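Local coordinates for signal recognition particle receptor subunit beta (Mus musculus, PDB 2FH5), which binds GTP as part of the signal recognition particle receptor, which targets nascent secretory proteins to the endoplasmic reticulum membrane, at residues S117-C122 with Q204-W209; K131-I136 with F186-A191. All coordinates share one frame; numbering follows the deposited sequence.

How the contacts relate
From the N terminus, the chain first builds the P-loop and the strands up to 79-87. Strand 117-123 then supplies the first half of contact 1. Helix 133-150 follows, and its start gives the first half of contact 2. Strand 184-188 closes contact 2 through F186 and E188, and the loop after it leads to guanine-binding A191. Helix 204-213 comes last and closes contact 1, so the shorter loop of contact 2 lies within the longer one. Strands 117-123 and 184-188 are neighbours in the sheet, and C122 and L187 probably share a backbone hydrogen bond there. Contact 1 packs the C-terminal helix on this sheet; contact 2 ties helix 133-150 to the sheet's outermost strand in this chain.

Contact 1 of 2, residues S117-C122 with Q204-W209; sequences SLLIAC and QDLEKW
The C-terminal helix of the G domain packs here on the central sheet. L119, on strand 117-123, meets W209 and L206 of helix 204-213. The two short segments run nearly antiparallel, at 167°, with their axes 10.5 Å apart. L119 CB sits over one face of the indole, 3.6 Å from the centroid of the six-membered ring of W209. This is a CH-pi contact, 17° off the ring normal. W209 holds CG anti to its own N (chi1 -179°), which carries the indole across to the strand. The two side chains lie alongside each other, with L119 CD2 near W209 CE3. L119 CD2 also touches L206 CD1 at 3.7 Å. A water lies at the indole edge, in the ring plane. It is 2.7 Å from S117 OG, donates to L118 O, and accepts a weak bond from W209 NE1. E185 takes a second weak bond from the same N-H. A81 and V83 of the neighbouring strand also touch W209. With an alanine at W209, L119 CB would probably lose its aromatic cover, leaving a gap between helix and sheet. Such packing of a C-terminal helix on a parallel core is typical of Ras-like P-loop GTPases.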
ATOM      1  N   SER B 117      -1.344  -2.985  21.607  1.00 44.52           N
ATOM      2  CA  SER B 117      -0.677  -1.730  21.823  1.00 50.13           C
ATOM      3  C   SER B 117      -0.939  -0.943  20.503  1.00 53.65           C
ATOM      4  O   SER B 117      -0.990  -1.539  19.425  1.00 50.51           O
ATOM      5  CB  SER B 117       0.813  -2.026  22.041  1.00 54.44           C
ATOM      6  OG  SER B 117       1.574  -0.846  22.191  1.00 62.87           O
ATOM      7  N   LEU B 118      -1.102   0.377  20.579  1.00 52.30           N
ATOM      8  CA  LEU B 118      -1.401   1.172  19.389  1.00 48.16           C
ATOM      9  C   LEU B 118      -0.470   2.350  19.095  1.00 47.18           C
ATOM     10  O   LEU B 118      -0.207   3.171  19.955  1.00 51.10           O
ATOM     11  CB  LEU B 118      -2.842   1.673  19.489  1.00 50.13           C
ATOM     12  CG  LEU B 118      -3.298   2.843  18.610  1.00 58.29           C
ATOM     13  CD1 LEU B 118      -3.270   2.486  17.127  1.00 58.18           C
ATOM     14  CD2 LEU B 118      -4.708   3.210  19.017  1.00 62.12           C
ATOM     15  N   LEU B 119       0.030   2.446  17.869  1.00 47.43           N
ATOM     16  CA  LEU B 119       0.907   3.562  17.519  1.00 46.47           C
ATOM     17  C   LEU B 119       0.296   4.392  16.405  1.00 47.19           C
ATOM     18  O   LEU B 119      -0.352   3.868  15.499  1.00 49.12           O
ATOM     19  CB  LEU B 119       2.286   3.063  17.064  1.00 48.05           C
ATOM     20  CG  LEU B 119       3.280   4.128  16.568  1.00 48.40           C
ATOM     21  CD1 LEU B 119       3.837   4.923  17.739  1.00 49.29           C
ATOM     22  CD2 LEU B 119       4.418   3.454  15.812  1.00 43.96           C
ATOM     23  N   ILE B 120       0.498   5.696  16.485  1.00 45.04           N
ATOM     24  CA  ILE B 120       0.013   6.591  15.459  1.00 42.55           C
ATOM     25  C   ILE B 120       1.302   7.081  14.799  1.00 47.01           C
ATOM     26  O   ILE B 120       2.000   7.921  15.367  1.00 49.80           O
ATOM     27  CB  ILE B 120      -0.734   7.817  16.045  1.00 44.33           C
ATOM     28  CG1 ILE B 120      -1.806   7.361  17.047  1.00 38.42           C
ATOM     29  CG2 ILE B 120      -1.318   8.656  14.886  1.00 35.06           C
ATOM     30  CD1 ILE B 120      -2.911   6.591  16.416  1.00 44.73           C
ATOM     31  N   ALA B 121       1.623   6.543  13.620  1.00 45.80           N
ATOM     32  CA  ALA B 121       2.834   6.920  12.905  1.00 43.28           C
ATOM     33  C   ALA B 121       2.551   8.039  11.929  1.00 45.91           C
ATOM     34  O   ALA B 121       1.914   7.834  10.893  1.00 47.21           O
ATOM     35  CB  ALA B 121       3.403   5.740  12.175  1.00 41.81           C
ATOM     36  N   CYS B 122       3.043   9.224  12.280  1.00 43.59           N
ATOM     37  CA  CYS B 122       2.868  10.407  11.483  1.00 43.35           C
ATOM     38  C   CYS B 122       3.955  10.365  10.406  1.00 48.76           C
ATOM     39  O   CYS B 122       5.080  10.831  10.599  1.00 47.18           O
ATOM     40  CB  CYS B 122       2.962  11.620  12.402  1.00 45.27           C
ATOM     41  SG  CYS B 122       1.674  11.575  13.708  1.00 47.25           S
ATOM     42  N   GLN B 204      13.757   5.075  12.167  1.00 66.31           N
ATOM     43  CA  GLN B 204      14.453   4.692  13.402  1.00 68.78           C
ATOM     44  C   GLN B 204      13.520   4.518  14.596  1.00 64.76           C
ATOM     45  O   GLN B 204      13.523   3.478  15.261  1.00 62.61           O
ATOM     46  CB  GLN B 204      15.508   5.742  13.739  1.00 78.04           C
ATOM     47  CG  GLN B 204      16.732   5.685  12.847  1.00 91.69           C
ATOM     48  CD  GLN B 204      17.606   4.475  13.154  1.00101.28           C
ATOM     49  OE1 GLN B 204      18.195   4.381  14.239  1.00104.81           O
ATOM     50  NE2 GLN B 204      17.689   3.538  12.205  1.00103.81           N
ATOM     51  N   ASP B 205      12.722   5.543  14.872  1.00 63.62           N
ATOM     52  CA  ASP B 205      11.788   5.479  15.991  1.00 60.15           C
ATOM     53  C   ASP B 205      10.795   4.345  15.861  1.00 58.11           C
ATOM     54  O   ASP B 205      10.493   3.674  16.854  1.00 57.95           O
ATOM     55  CB  ASP B 205      11.037   6.797  16.135  1.00 60.92           C
ATOM     56  CG  ASP B 205      11.927   7.913  16.620  1.00 64.14           C
ATOM     57  OD1 ASP B 205      12.978   7.588  17.222  1.00 64.33           O
ATOM     58  OD2 ASP B 205      11.575   9.098  16.417  1.00 63.55           O
ATOM     59  N   LEU B 206      10.296   4.138  14.640  1.00 56.32           N
ATOM     60  CA  LEU B 206       9.326   3.079  14.361  1.00 54.04           C
ATOM     61  C   LEU B 206       9.912   1.697  14.639  1.00 51.95           C
ATOM     62  O   LEU B 206       9.256   0.845  15.239  1.00 51.93           O
ATOM     63  CB  LEU B 206       8.862   3.175  12.905  1.00 54.44           C
ATOM     64  CG  LEU B 206       7.921   2.089  12.374  1.00 51.57           C
ATOM     65  CD1 LEU B 206       6.593   2.195  13.078  1.00 50.22           C
ATOM     66  CD2 LEU B 206       7.744   2.259  10.863  1.00 49.53           C
ATOM     67  N   GLU B 207      11.145   1.468  14.197  1.00 52.77           N
ATOM     68  CA  GLU B 207      11.801   0.185  14.455  1.00 56.50           C
ATOM     69  C   GLU B 207      12.094   0.076  15.959  1.00 56.91           C
ATOM     70  O   GLU B 207      12.079  -1.016  16.519  1.00 57.40           O
ATOM     71  CB  GLU B 207      13.098   0.053  13.650  1.00 55.63           C
ATOM     72  CG  GLU B 207      12.906   0.191  12.146  1.00 61.40           C
ATOM     73  CD  GLU B 207      14.135  -0.208  11.334  1.00 63.46           C
ATOM     74  OE1 GLU B 207      14.305  -1.418  11.059  1.00 63.03           O
ATOM     75  OE2 GLU B 207      14.929   0.693  10.977  1.00 62.71           O
ATOM     76  N   LYS B 208      12.356   1.207  16.615  1.00 58.08           N
ATOM     77  CA  LYS B 208      12.592   1.179  18.054  1.00 62.61           C
ATOM     78  C   LYS B 208      11.305   0.709  18.731  1.00 60.32           C
ATOM     79  O   LYS B 208      11.325  -0.249  19.498  1.00 59.10           O
ATOM     80  CB  LYS B 208      12.985   2.566  18.578  1.00 68.55           C
ATOM     81  CG  LYS B 208      14.382   2.616  19.209  1.00 73.93           C
ATOM     82  CD  LYS B 208      14.706   3.987  19.848  1.00 78.74           C
ATOM     83  CE  LYS B 208      16.160   4.046  20.377  1.00 82.29           C
ATOM     84  NZ  LYS B 208      16.564   5.358  20.989  1.00 81.00           N
ATOM     85  N   TRP B 209      10.185   1.366  18.426  1.00 58.21           N
ATOM     86  CA  TRP B 209       8.886   0.998  19.006  1.00 55.33           C
ATOM     87  C   TRP B 209       8.517  -0.447  18.703  1.00 55.87           C
ATOM     88  O   TRP B 209       8.055  -1.173  19.583  1.00 59.32           O
ATOM     89  CB  TRP B 209       7.781   1.914  18.476  1.00 55.43           C
ATOM     90  CG  TRP B 209       6.396   1.632  19.030  1.00 55.31           C
ATOM     91  CD1 TRP B 209       5.850   2.138  20.171  1.00 54.72           C
ATOM     92  CD2 TRP B 209       5.372   0.822  18.423  1.00 54.67           C
ATOM     93  NE1 TRP B 209       4.551   1.703  20.313  1.00 54.78           N
ATOM     94  CE2 TRP B 209       4.234   0.898  19.254  1.00 55.87           C
ATOM     95  CE3 TRP B 209       5.310   0.048  17.255  1.00 54.10           C
ATOM     96  CZ2 TRP B 209       3.037   0.227  18.949  1.00 55.66           C
ATOM     97  CZ3 TRP B 209       4.117  -0.619  16.953  1.00 52.50           C
ATOM     98  CH2 TRP B 209       3.002  -0.522  17.798  1.00 56.07           C
TER
HETATM   99  O   HOH W   1       1.661   1.854  22.079  1.00 68.44           O

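Contact 2 of 2, residues K131-I136 with F186-A191. With GTP (guanosine-5'-triphosphate), chain D.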
ATOM      1  N   LYS B 131       2.785  18.311   9.016  1.00 58.23           N
ATOM      2  CA  LYS B 131       2.412  18.679  10.378  1.00 58.81           C
ATOM      3  C   LYS B 131       3.138  17.734  11.336  1.00 56.56           C
ATOM      4  O   LYS B 131       3.349  16.559  11.030  1.00 59.16           O
ATOM      5  CB  LYS B 131       0.904  18.550  10.575  1.00 58.13           C
ATOM      6  CG  LYS B 131       0.080  19.377   9.615  1.00 66.79           C
ATOM      7  CD  LYS B 131       0.176  20.863   9.904  1.00 72.99           C
ATOM      8  CE  LYS B 131       0.799  21.634   8.740  1.00 79.44           C
ATOM      9  NZ  LYS B 131       0.143  21.351   7.413  1.00 83.60           N
ATOM     10  N   SER B 132       3.528  18.250  12.493  1.00 50.52           N
ATOM     11  CA  SER B 132       4.241  17.453  13.478  1.00 48.41           C
ATOM     12  C   SER B 132       3.314  16.449  14.143  1.00 45.89           C
ATOM     13  O   SER B 132       2.091  16.589  14.065  1.00 48.30           O
ATOM     14  CB  SER B 132       4.814  18.367  14.555  1.00 50.59           C
ATOM     15  OG  SER B 132       3.770  18.864  15.382  1.00 52.69           O
ATOM     16  N   ALA B 133       3.900  15.455  14.808  1.00 41.67           N
ATOM     17  CA  ALA B 133       3.130  14.442  15.522  1.00 47.01           C
ATOM     18  C   ALA B 133       2.423  15.103  16.708  1.00 52.80           C
ATOM     19  O   ALA B 133       1.345  14.678  17.129  1.00 56.81           O
ATOM     20  CB  ALA B 133       4.030  13.315  16.005  1.00 30.88           C
ATOM     21  N   LYS B 134       3.021  16.164  17.230  1.00 56.50           N
ATOM     22  CA  LYS B 134       2.423  16.873  18.352  1.00 56.49           C
ATOM     23  C   LYS B 134       1.134  17.539  17.871  1.00 52.04           C
ATOM     24  O   LYS B 134       0.073  17.378  18.482  1.00 50.16           O
ATOM     25  CB  LYS B 134       3.424  17.902  18.894  1.00 61.56           C
ATOM     26  CG  LYS B 134       2.962  18.721  20.090  1.00 66.97           C
ATOM     27  CD  LYS B 134       4.167  19.444  20.716  1.00 73.55           C
ATOM     28  CE  LYS B 134       3.764  20.455  21.781  1.00 75.71           C
ATOM     29  NZ  LYS B 134       3.005  21.609  21.215  1.00 78.22           N
ATOM     30  N   LEU B 135       1.214  18.265  16.762  1.00 51.45           N
ATOM     31  CA  LEU B 135       0.027  18.925  16.218  1.00 53.17           C
ATOM     32  C   LEU B 135      -1.047  17.935  15.729  1.00 52.87           C
ATOM     33  O   LEU B 135      -2.252  18.199  15.822  1.00 53.71           O
ATOM     34  CB  LEU B 135       0.412  19.852  15.073  1.00 54.47           C
ATOM     35  CG  LEU B 135      -0.764  20.542  14.363  1.00 60.79           C
ATOM     36  CD1 LEU B 135      -1.595  21.373  15.327  1.00 59.04           C
ATOM     37  CD2 LEU B 135      -0.201  21.438  13.268  1.00 67.29           C
ATOM     38  N   ILE B 136      -0.618  16.792  15.213  1.00 52.33           N
ATOM     39  CA  ILE B 136      -1.588  15.817  14.736  1.00 52.13           C
ATOM     40  C   ILE B 136      -2.342  15.232  15.931  1.00 50.76           C
ATOM     41  O   ILE B 136      -3.561  15.033  15.861  1.00 51.06           O
ATOM     42  CB  ILE B 136      -0.879  14.731  13.887  1.00 50.75           C
ATOM     43  CG1 ILE B 136      -0.586  15.328  12.507  1.00 46.29           C
ATOM     44  CG2 ILE B 136      -1.725  13.451  13.790  1.00 39.94           C
ATOM     45  CD1 ILE B 136       0.396  14.529  11.703  1.00 49.20           C
ATOM     46  N   PHE B 186       2.603   8.201  19.770  1.00 49.15           N
ATOM     47  CA  PHE B 186       2.736   8.937  18.536  1.00 48.40           C
ATOM     48  C   PHE B 186       4.206   9.051  18.224  1.00 48.58           C
ATOM     49  O   PHE B 186       5.015   9.220  19.125  1.00 54.73           O
ATOM     50  CB  PHE B 186       2.187  10.349  18.670  1.00 43.57           C
ATOM     51  CG  PHE B 186       0.699  10.442  18.515  1.00 50.59           C
ATOM     52  CD1 PHE B 186      -0.150  10.061  19.553  1.00 47.27           C
ATOM     53  CD2 PHE B 186       0.143  10.980  17.351  1.00 46.37           C
ATOM     54  CE1 PHE B 186      -1.536  10.221  19.444  1.00 52.01           C
ATOM     55  CE2 PHE B 186      -1.234  11.147  17.228  1.00 49.71           C
ATOM     56  CZ  PHE B 186      -2.082  10.767  18.284  1.00 50.86           C
ATOM     57  N   LEU B 187       4.563   8.928  16.958  1.00 47.25           N
ATOM     58  CA  LEU B 187       5.950   9.126  16.567  1.00 47.63           C
ATOM     59  C   LEU B 187       5.952   9.653  15.135  1.00 49.87           C
ATOM     60  O   LEU B 187       4.913   9.663  14.477  1.00 52.91           O
ATOM     61  CB  LEU B 187       6.776   7.842  16.720  1.00 44.17           C
ATOM     62  CG  LEU B 187       6.667   6.552  15.904  1.00 49.89           C
ATOM     63  CD1 LEU B 187       7.076   6.778  14.452  1.00 44.49           C
ATOM     64  CD2 LEU B 187       7.581   5.524  16.547  1.00 41.25           C
ATOM     65  N   GLU B 188       7.099  10.132  14.674  1.00 49.70           N
ATOM     66  CA  GLU B 188       7.215  10.659  13.323  1.00 53.50           C
ATOM     67  C   GLU B 188       8.090   9.733  12.489  1.00 54.28           C
ATOM     68  O   GLU B 188       8.912   8.985  13.028  1.00 58.35           O
ATOM     69  CB  GLU B 188       7.811  12.062  13.363  1.00 49.86           C
ATOM     70  CG  GLU B 188       7.000  13.025  14.203  1.00 56.49           C
ATOM     71  CD  GLU B 188       7.660  14.389  14.339  1.00 61.83           C
ATOM     72  OE1 GLU B 188       8.898  14.435  14.480  1.00 64.72           O
ATOM     73  OE2 GLU B 188       6.945  15.416  14.321  1.00 66.89           O
ATOM     74  N   CYS B 189       7.892   9.753  11.176  1.00 52.78           N
ATOM     75  CA  CYS B 189       8.693   8.916  10.289  1.00 51.06           C
ATOM     76  C   CYS B 189       8.549   9.316   8.836  1.00 49.98           C
ATOM     77  O   CYS B 189       7.731  10.164   8.482  1.00 44.22           O
ATOM     78  CB  CYS B 189       8.335   7.432  10.448  1.00 49.80           C
ATOM     79  SG  CYS B 189       6.634   6.989  10.026  1.00 53.76           S
ATOM     80  N   SER B 190       9.390   8.706   8.009  1.00 51.84           N
ATOM     81  CA  SER B 190       9.406   8.941   6.579  1.00 50.19           C
ATOM     82  C   SER B 190       9.813   7.647   5.891  1.00 52.38           C
ATOM     83  O   SER B 190      10.807   7.032   6.259  1.00 49.26           O
ATOM     84  CB  SER B 190      10.397  10.035   6.235  1.00 53.31           C
ATOM     85  OG  SER B 190      10.422  10.248   4.832  1.00 61.56           O
ATOM     86  N   ALA B 191       9.032   7.224   4.902  1.00 51.23           N
ATOM     87  CA  ALA B 191       9.333   6.006   4.176  1.00 54.84           C
ATOM     88  C   ALA B 191      10.297   6.298   3.023  1.00 56.51           C
ATOM     89  O   ALA B 191      10.856   5.389   2.422  1.00 56.17           O
ATOM     90  CB  ALA B 191       8.042   5.384   3.649  1.00 57.06           C
TER
HETATM   91  PG  GTP D 301      -3.306   1.963   0.117  1.00 36.00           P
HETATM   92  O1G GTP D 301      -4.193   2.615  -0.829  1.00 39.61           O
HETATM   93  O2G GTP D 301      -2.736   0.683  -0.399  1.00 37.02           O
HETATM   94  O3G GTP D 301      -4.011   1.761   1.476  1.00 49.85           O
HETATM   95  O3B GTP D 301      -2.008   3.092   0.252  1.00 40.04           O
HETATM   96  PB  GTP D 301      -0.754   2.933   1.116  1.00 38.06           P
HETATM   97  O1B GTP D 301      -0.972   3.533   2.467  1.00 41.06           O
HETATM   98  O2B GTP D 301      -0.241   1.510   1.214  1.00 40.34           O
HETATM   99  O3A GTP D 301       0.233   3.892   0.304  1.00 39.75           O
HETATM  100  PA  GTP D 301       1.636   3.578  -0.337  1.00 36.81           P
HETATM  101  O1A GTP D 301       2.520   2.922   0.576  1.00 36.06           O
HETATM  102  O2A GTP D 301       1.461   2.815  -1.621  1.00 34.64           O
HETATM  103  O5' GTP D 301       2.113   5.076  -0.527  1.00 35.00           O
HETATM  104  C5' GTP D 301       1.374   5.910  -1.404  1.00 33.36           C
HETATM  105  C4' GTP D 301       2.329   6.874  -2.106  1.00 33.45           C
HETATM  106  O4' GTP D 301       3.018   7.709  -1.150  1.00 34.43           O
HETATM  107  C3' GTP D 301       3.447   6.186  -2.896  1.00 38.55           C
HETATM  108  O3' GTP D 301       3.710   6.890  -4.143  1.00 44.29           O
HETATM  109  C2' GTP D 301       4.615   6.242  -1.954  1.00 38.28           C
HETATM  110  O2' GTP D 301       5.911   6.051  -2.558  1.00 39.69           O
HETATM  111  C1' GTP D 301       4.435   7.584  -1.242  1.00 35.12           C
HETATM  112  N9  GTP D 301       4.945   7.623   0.117  1.00 42.72           N
HETATM  113  C8  GTP D 301       4.722   6.668   1.115  1.00 39.50           C
HETATM  114  N7  GTP D 301       5.334   7.025   2.242  1.00 44.55           N
HETATM  115  C5  GTP D 301       5.979   8.252   1.978  1.00 45.67           C
HETATM  116  C6  GTP D 301       6.768   9.121   2.754  1.00 44.49           C
HETATM  117  O6  GTP D 301       7.109   9.032   3.918  1.00 45.32           O
HETATM  118  N1  GTP D 301       7.262  10.295   2.123  1.00 43.92           N
HETATM  119  C2  GTP D 301       7.001  10.606   0.801  1.00 43.05           C
HETATM  120  N2  GTP D 301       7.530  11.743   0.271  1.00 36.06           N
HETATM  121  N3  GTP D 301       6.230   9.766   0.060  1.00 44.60           N
HETATM  122  C4  GTP D 301       5.736   8.607   0.649  1.00 43.84           C
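The F186 ring meets I136 at its edge: I136 CG2 lies near the ring plane, 4.2 Å from F186 CE2. The two side chains cross at a slant. A133 O approaches the same ring obliquely, and F177 packs against it edge-to-face. A second flat group is the E188 carboxylate. Its OE2 accepts from A133 N at 3.1 Å, with an N-H...O angle of 165°. The donor arrives on the anti side, slightly out of the carboxylate plane. E188 is extended beyond CG, and A133 CB rests 3.5 Å from E188 CG. The bond falls at the start of helix 133-150. S132 is the N-cap, and its OG accepts from L135 N at 3.0 Å. With chi1 at 72° that OG is turned back over the start of the helix, and the bond is nearly straight at 171°. Side chains of S132 and E188 thus take up two backbone N-H groups of the first turn. The negative carboxylate would probably be favoured by the helix dipole. In the Ras-like fold this helix follows strand 117-123, and strand 184-188 is the outermost strand of the sheet within this chain. Past C189 the chain enters the guanine pocket. There A191 N donates to GTP O6 at 2.8 Å, and A191 CB lies 3.5 Å from GTP N7. S190 OG is hydrogen-bonded to D126, which also binds the GTP.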